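Local structure of thermophilic dibenzothiophene desulfurization enzyme C (Paenibacillus sp. A11-2, 5XDC) at residues 72-77 and 315-320. The protein probably catalyses the FMNH2-dependent oxygenation of dibenzothiophene to its sulfoxide and then its sulfone, a step in dibenzothiophene degradation. Numbering follows the deposited sequence.
With SO4 (sulfate ion), chain K.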
ATOM      1  N   THR B  72      -6.880 -32.129   2.021  1.00 16.92           N
ATOM      2  CA  THR B  72      -5.643 -32.790   1.624  1.00 13.96           C
ATOM      3  C   THR B  72      -5.235 -32.411   0.203  1.00 13.66           C
ATOM      4  O   THR B  72      -4.054 -32.151  -0.066  1.00 17.36           O
ATOM      5  CB  THR B  72      -5.816 -34.306   1.748  1.00 18.81           C
ATOM      6  OG1 THR B  72      -6.066 -34.618   3.126  1.00 20.68           O
ATOM      7  CG2 THR B  72      -4.577 -35.035   1.287  1.00 19.03           C
ATOM      8  N   VAL B  73      -6.189 -32.430  -0.726  1.00 15.36           N
ATOM      9  CA  VAL B  73      -5.913 -32.040  -2.107  1.00 14.95           C
ATOM     10  C   VAL B  73      -5.337 -30.626  -2.156  1.00 12.29           C
ATOM     11  O   VAL B  73      -4.305 -30.382  -2.789  1.00 13.69           O
ATOM     12  CB  VAL B  73      -7.194 -32.145  -2.950  1.00 16.95           C
ATOM     13  CG1 VAL B  73      -6.966 -31.575  -4.343  1.00 14.75           C
ATOM     14  CG2 VAL B  73      -7.675 -33.603  -3.034  1.00 18.05           C
ATOM     15  N   TYR B  74      -6.007 -29.682  -1.505  1.00 14.98           N
ATOM     16  CA  TYR B  74      -5.553 -28.294  -1.543  1.00 12.25           C
ATOM     17  C   TYR B  74      -4.146 -28.148  -0.967  1.00 13.27           C
ATOM     18  O   TYR B  74      -3.316 -27.408  -1.514  1.00 15.04           O
ATOM     19  CB  TYR B  74      -6.549 -27.402  -0.801  1.00 13.57           C
ATOM     20  CG  TYR B  74      -7.836 -27.131  -1.547  1.00 12.69           C
ATOM     21  CD1 TYR B  74      -7.822 -26.497  -2.790  1.00 14.10           C
ATOM     22  CD2 TYR B  74      -9.074 -27.485  -1.011  1.00 12.86           C
ATOM     23  CE1 TYR B  74      -8.996 -26.235  -3.482  1.00 13.06           C
ATOM     24  CE2 TYR B  74     -10.252 -27.209  -1.678  1.00 11.91           C
ATOM     25  CZ  TYR B  74     -10.214 -26.584  -2.917  1.00 11.75           C
ATOM     26  OH  TYR B  74     -11.377 -26.323  -3.584  1.00 13.54           O
ATOM     27  N   GLU B  75      -3.859 -28.822   0.155  1.00 15.26           N
ATOM     28  CA  GLU B  75      -2.526 -28.729   0.742  1.00 15.72           C
ATOM     29  C   GLU B  75      -1.480 -29.300  -0.206  1.00 13.19           C
ATOM     30  O   GLU B  75      -0.380 -28.744  -0.348  1.00 14.89           O
ATOM     31  CB  GLU B  75      -2.507 -29.441   2.098  1.00 19.23           C
ATOM     32  CG  GLU B  75      -1.171 -29.342   2.816  1.00 32.60           C
ATOM     33  CD  GLU B  75      -1.218 -29.778   4.284  1.00 44.63           C
ATOM     34  OE1 GLU B  75      -0.137 -29.827   4.906  1.00 50.79           O
ATOM     35  OE2 GLU B  75      -2.316 -30.069   4.817  1.00 37.79           O
ATOM     36  N   ALA B  76      -1.813 -30.411  -0.877  1.00 12.75           N
ATOM     37  CA  ALA B  76      -0.888 -31.020  -1.826  1.00 12.30           C
ATOM     38  C   ALA B  76      -0.655 -30.107  -3.025  1.00 11.92           C
ATOM     39  O   ALA B  76       0.470 -30.008  -3.525  1.00 14.73           O
ATOM     40  CB  ALA B  76      -1.417 -32.379  -2.291  1.00 14.32           C
ATOM     41  N   ILE B  77      -1.710 -29.445  -3.504  1.00 13.73           N
ATOM     42  CA  ILE B  77      -1.566 -28.494  -4.610  1.00 13.68           C
ATOM     43  C   ILE B  77      -0.586 -27.393  -4.230  1.00 13.51           C
ATOM     44  O   ILE B  77       0.322 -27.049  -4.998  1.00 14.13           O
ATOM     45  CB  ILE B  77      -2.937 -27.904  -4.992  1.00 12.04           C
ATOM     46  CG1 ILE B  77      -3.829 -28.954  -5.670  1.00 12.58           C
ATOM     47  CG2 ILE B  77      -2.777 -26.703  -5.925  1.00 14.55           C
ATOM     48  CD1 ILE B  77      -5.283 -28.575  -5.754  1.00 14.42           C
ATOM     49  N   GLU B 315      -9.553 -22.994   6.451  1.00 22.82           N
ATOM     50  CA  GLU B 315     -10.943 -22.985   6.890  1.00 20.80           C
ATOM     51  C   GLU B 315     -11.895 -23.095   5.706  1.00 21.52           C
ATOM     52  O   GLU B 315     -12.895 -23.822   5.775  1.00 20.50           O
ATOM     53  CB  GLU B 315     -11.247 -21.718   7.691  1.00 27.23           C
ATOM     54  CG  GLU B 315     -12.716 -21.628   8.065  1.00 28.95           C
ATOM     55  CD  GLU B 315     -13.006 -20.532   9.056  1.00 35.36           C
ATOM     56  OE1 GLU B 315     -12.718 -20.723  10.258  1.00 32.93           O
ATOM     57  OE2 GLU B 315     -13.526 -19.485   8.621  1.00 32.90           O
ATOM     58  N   VAL B 316     -11.609 -22.391   4.613  1.00 18.49           N
ATOM     59  CA  VAL B 316     -12.494 -22.451   3.456  1.00 16.64           C
ATOM     60  C   VAL B 316     -12.456 -23.849   2.848  1.00 15.30           C
ATOM     61  O   VAL B 316     -13.479 -24.359   2.368  1.00 19.41           O
ATOM     62  CB  VAL B 316     -12.122 -21.365   2.427  1.00 19.11           C
ATOM     63  CG1 VAL B 316     -13.107 -21.337   1.303  1.00 16.77           C
ATOM     64  CG2 VAL B 316     -12.096 -19.992   3.098  1.00 23.07           C
ATOM     65  N   ALA B 317     -11.287 -24.496   2.885  1.00 16.23           N
ATOM     66  CA  ALA B 317     -11.150 -25.837   2.326  1.00 17.23           C
ATOM     67  C   ALA B 317     -12.016 -26.844   3.088  1.00 20.63           C
ATOM     68  O   ALA B 317     -12.636 -27.726   2.483  1.00 18.14           O
ATOM     69  CB  ALA B 317      -9.682 -26.250   2.342  1.00 18.77           C
ATOM     70  N   LEU B 318     -12.088 -26.714   4.415  1.00 21.95           N
ATOM     71  CA  LEU B 318     -12.975 -27.576   5.197  1.00 23.05           C
ATOM     72  C   LEU B 318     -14.431 -27.391   4.790  1.00 22.57           C
ATOM     73  O   LEU B 318     -15.204 -28.359   4.746  1.00 21.36           O
ATOM     74  CB  LEU B 318     -12.785 -27.285   6.687  1.00 21.07           C
ATOM     75  CG  LEU B 318     -11.473 -27.779   7.287  1.00 26.83           C
ATOM     76  CD1 LEU B 318     -11.277 -27.179   8.674  1.00 34.55           C
ATOM     77  CD2 LEU B 318     -11.455 -29.292   7.345  1.00 29.73           C
ATOM     78  N   ARG B 319     -14.823 -26.163   4.466  1.00 19.56           N
ATOM     79  CA  ARG B 319     -16.190 -25.912   4.040  1.00 18.86           C
ATOM     80  C   ARG B 319     -16.460 -26.499   2.657  1.00 23.26           C
ATOM     81  O   ARG B 319     -17.550 -27.019   2.400  1.00 20.39           O
ATOM     82  CB  ARG B 319     -16.464 -24.411   4.058  1.00 20.38           C
ATOM     83  CG  ARG B 319     -17.874 -24.039   3.701  1.00 20.58           C
ATOM     84  CD  ARG B 319     -18.910 -24.743   4.594  1.00 22.00           C
ATOM     85  NE  ARG B 319     -20.240 -24.211   4.342  1.00 21.90           N
ATOM     86  CZ  ARG B 319     -21.350 -24.639   4.935  1.00 29.19           C
ATOM     87  NH1 ARG B 319     -21.294 -25.613   5.823  1.00 22.64           N
ATOM     88  NH2 ARG B 319     -22.515 -24.084   4.641  1.00 25.59           N
ATOM     89  N   VAL B 320     -15.487 -26.424   1.748  1.00 19.71           N
ATOM     90  CA  VAL B 320     -15.630 -27.112   0.464  1.00 15.53           C
ATOM     91  C   VAL B 320     -15.968 -28.583   0.697  1.00 16.47           C
ATOM     92  O   VAL B 320     -16.872 -29.145   0.064  1.00 20.16           O
ATOM     93  CB  VAL B 320     -14.347 -26.971  -0.374  1.00 18.02           C
ATOM     94  CG1 VAL B 320     -14.384 -27.936  -1.564  1.00 18.02           C
ATOM     95  CG2 VAL B 320     -14.161 -25.528  -0.836  1.00 17.13           C
TER
HETATM   96  S   SO4 K 502     -25.128 -25.729   6.955  1.00 39.66           S
HETATM   97  O1  SO4 K 502     -25.468 -25.219   8.283  1.00 44.28           O
HETATM   98  O2  SO4 K 502     -23.818 -26.378   7.013  1.00 35.16           O
HETATM   99  O3  SO4 K 502     -26.129 -26.712   6.534  1.00 49.17           O
HETATM  100  O4  SO4 K 502     -25.154 -24.604   6.022  1.00 35.36           O
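Y74 of helix 70-83 reaches A317 and V320, which lie one turn apart on helix 293-324. The CB of Y74 points toward that helix. CG stands beside the backbone N and anti to the carbonyl carbon (chi1 -75°), and this carries the ring toward helix 293-324. Y74 CD2 makes the closest approach, 3.6 Å from A317 CB, the methyl coming obliquely to the ring. Y74 CE2 lies 4.2 Å from both A317 CB and V320 CG1, which approach roughly at right angles. At the tip, Y74 OH lies 4.0 Å from both V320 CG1 and V320 CG2; CG1 is near the ring plane, at its edge. The hydroxyl is buried and hydrogen-bonds to the backbone O of I250. The ring stacks on H257, so helix 247-276 helps fix its rotation.

R319 leaves the same helix for a different partner. Its chain bends at chi2 (55°), and the guanidinium grips a sulfate, probably from the crystallisation liquor, by its edge. R319 NH1 donates to sulfate O2 at 2.9 Å and R319 NH2 to sulfate O4 at 3.0 Å; both bonds are nearly straight. R326 and Q333 hold the same ion. A leucine in place of R319 would probably leave the sulfate without this two-pronged grip and weaken its binding.

Between the helices the contact is apolar, tyrosine carbons against small aliphatic groups. It joins the N-terminal and C-terminal helical parts of the acyl-CoA dehydrogenase fold. The one polar atom of the tyrosine side chain is satisfied by a third helix, so the contact rests on van der Waals packing.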